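Local coordinates for protein ribonucleoside-diphosphate reductase subunit beta (Streptococcus sanguinis, PDB 4N83) that probably supplies DNA precursors as the dimetal-bearing small subunit of a class Ib ribonucleotide reductase, which converts ribonucleoside diphosphates to their deoxy forms, at residues A[254-258]-A[268-272]. Numbering follows the deposited sequence.
Sequences RYNAN and PLFPD
One face of the Phe270 ring carries the aliphatic part of Arg254: CG sits 3.7 Å from the ring centroid and 19° off the normal, a CH-pi contact displaced toward the rim. At the edge of the same ring lies Asn258 OD1, while Ala257 CB approaches Phe270 CE1 obliquely at 4.0 Å. The Arg254 guanidinium receives Asp272 at its edge. NE donates a nearly straight hydrogen bond (N-H...O 167°) to Asp272 OD1 at 2.9 Å, forming a salt bridge, yet OD1 is met from above the carboxylate plane, the two planes being 80° apart. A bend at chi3 carries Arg254 NE from the Phe270 ring to this carboxylate, and Arg254 NH1 is hydrogen-bonded to Tyr229 OH. Asp272 O lies at the Tyr255 ring edge, 3.5 Å from Tyr255 CD1. Asn258 OD1 accepts from Phe270 N at 3.0 Å and, weakly, from Leu269 N at 2.9 Å; ND2 adds a weak bond to Phe270 O, so the buried amide meets loop backbone with both oxygen and nitrogen. Away from the dimanganese site, the loop after helix 246-263 returns along that helix, held by amide bonds, salt bridge and Phe270 packing, within the all-helical ferritin-like fold.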
loop_
_atom_site.group_PDB
_atom_site.type_symbol
_atom_site.label_atom_id
_atom_site.label_comp_id
_atom_site.label_asym_id
_atom_site.label_seq_id
_atom_site.Cartn_x
_atom_site.Cartn_y
_atom_site.Cartn_z
ATOM N N ARG A 254 0.517 26.892 15.268
ATOM C CA ARG A 254 1.014 26.723 16.634
ATOM C C ARG A 254 0.179 25.704 17.413
ATOM O O ARG A 254 0.706 24.976 18.257
ATOM C CB ARG A 254 1.025 28.063 17.376
ATOM C CG ARG A 254 2.114 29.021 16.915
ATOM C CD ARG A 254 2.108 30.309 17.727
ATOM N NE ARG A 254 1.013 31.200 17.340
ATOM C CZ ARG A 254 1.086 32.162 16.417
ATOM N NH1 ARG A 254 2.212 32.394 15.748
ATOM N NH2 ARG A 254 0.014 32.904 16.159
ATOM N N TYR A 255 -1.119 25.659 17.118
ATOM C CA TYR A 255 -2.047 24.744 17.783
ATOM C C TYR A 255 -1.760 23.283 17.429
ATOM O O TYR A 255 -1.609 22.444 18.316
ATOM C CB TYR A 255 -3.494 25.110 17.423
ATOM C CG TYR A 255 -4.531 24.103 17.875
ATOM C CD1 TYR A 255 -4.664 23.766 19.220
ATOM C CD2 TYR A 255 -5.387 23.496 16.959
ATOM C CE1 TYR A 255 -5.612 22.847 19.638
ATOM C CE2 TYR A 255 -6.339 22.577 17.368
ATOM C CZ TYR A 255 -6.448 22.256 18.708
ATOM O OH TYR A 255 -7.392 21.344 19.117
ATOM N N ASN A 256 -1.683 22.991 16.133
ATOM C CA ASN A 256 -1.435 21.626 15.658
ATOM C C ASN A 256 0.004 21.143 15.858
ATOM O O ASN A 256 0.267 19.941 15.796
ATOM C CB ASN A 256 -1.825 21.494 14.182
ATOM C CG ASN A 256 -3.327 21.463 13.979
ATOM O OD1 ASN A 256 -4.030 20.670 14.605
ATOM N ND2 ASN A 256 -3.827 22.319 13.098
ATOM N N ALA A 257 0.930 22.074 16.089
ATOM C CA ALA A 257 2.311 21.726 16.428
ATOM C C ALA A 257 2.370 20.949 17.742
ATOM O O ALA A 257 3.214 20.069 17.917
ATOM C CB ALA A 257 3.166 22.982 16.522
ATOM N N ASN A 258 1.460 21.280 18.656
ATOM C CA ASN A 258 1.366 20.611 19.951
ATOM C C ASN A 258 0.852 19.176 19.833
ATOM O O ASN A 258 1.250 18.305 20.608
ATOM C CB ASN A 258 0.460 21.411 20.890
ATOM C CG ASN A 258 0.945 22.838 21.096
ATOM O OD1 ASN A 258 2.149 23.099 21.119
ATOM N ND2 ASN A 258 0.007 23.770 21.244
ATOM N N PRO A 268 3.194 19.929 25.044
ATOM C CA PRO A 268 2.725 20.980 24.136
ATOM C C PRO A 268 3.484 22.294 24.328
ATOM O O PRO A 268 3.515 22.833 25.436
ATOM C CB PRO A 268 1.250 21.141 24.516
ATOM C CG PRO A 268 1.174 20.704 25.936
ATOM C CD PRO A 268 2.188 19.606 26.075
ATOM N N LEU A 269 4.078 22.800 23.250
ATOM C CA LEU A 269 4.987 23.946 23.324
ATOM C C LEU A 269 4.241 25.277 23.433
ATOM O O LEU A 269 4.470 26.045 24.369
ATOM C CB LEU A 269 5.915 23.959 22.103
ATOM C CG LEU A 269 7.181 24.815 22.194
ATOM C CD1 LEU A 269 8.157 24.238 23.210
ATOM C CD2 LEU A 269 7.841 24.929 20.828
ATOM N N PHE A 270 3.347 25.540 22.483
ATOM C CA PHE A 270 2.668 26.836 22.387
ATOM C C PHE A 270 1.446 26.926 23.306
ATOM O O PHE A 270 0.877 25.901 23.682
ATOM C CB PHE A 270 2.250 27.102 20.939
ATOM C CG PHE A 270 3.404 27.170 19.980
ATOM C CD1 PHE A 270 3.836 26.032 19.311
ATOM C CD2 PHE A 270 4.065 28.370 19.751
ATOM C CE1 PHE A 270 4.902 26.090 18.429
ATOM C CE2 PHE A 270 5.132 28.434 18.870
ATOM C CZ PHE A 270 5.550 27.293 18.207
ATOM N N PRO A 271 1.039 28.159 23.670
ATOM C CA PRO A 271 -0.146 28.366 24.506
ATOM C C PRO A 271 -1.469 28.431 23.728
ATOM O O PRO A 271 -2.532 28.544 24.345
ATOM C CB PRO A 271 0.142 29.716 25.168
ATOM C CG PRO A 271 0.937 30.458 24.151
ATOM C CD PRO A 271 1.733 29.431 23.387
ATOM N N ASP A 272 -1.406 28.358 22.398
ATOM C CA ASP A 272 -2.602 28.458 21.557
ATOM C C ASP A 272 -3.479 27.213 21.682
ATOM O O ASP A 272 -3.104 26.134 21.223
ATOM C CB ASP A 272 -2.217 28.665 20.089
ATOM C CG ASP A 272 -1.509 29.986 19.848
ATOM O OD1 ASP A 272 -1.451 30.418 18.677
ATOM O OD2 ASP A 272 -1.010 30.591 20.820
#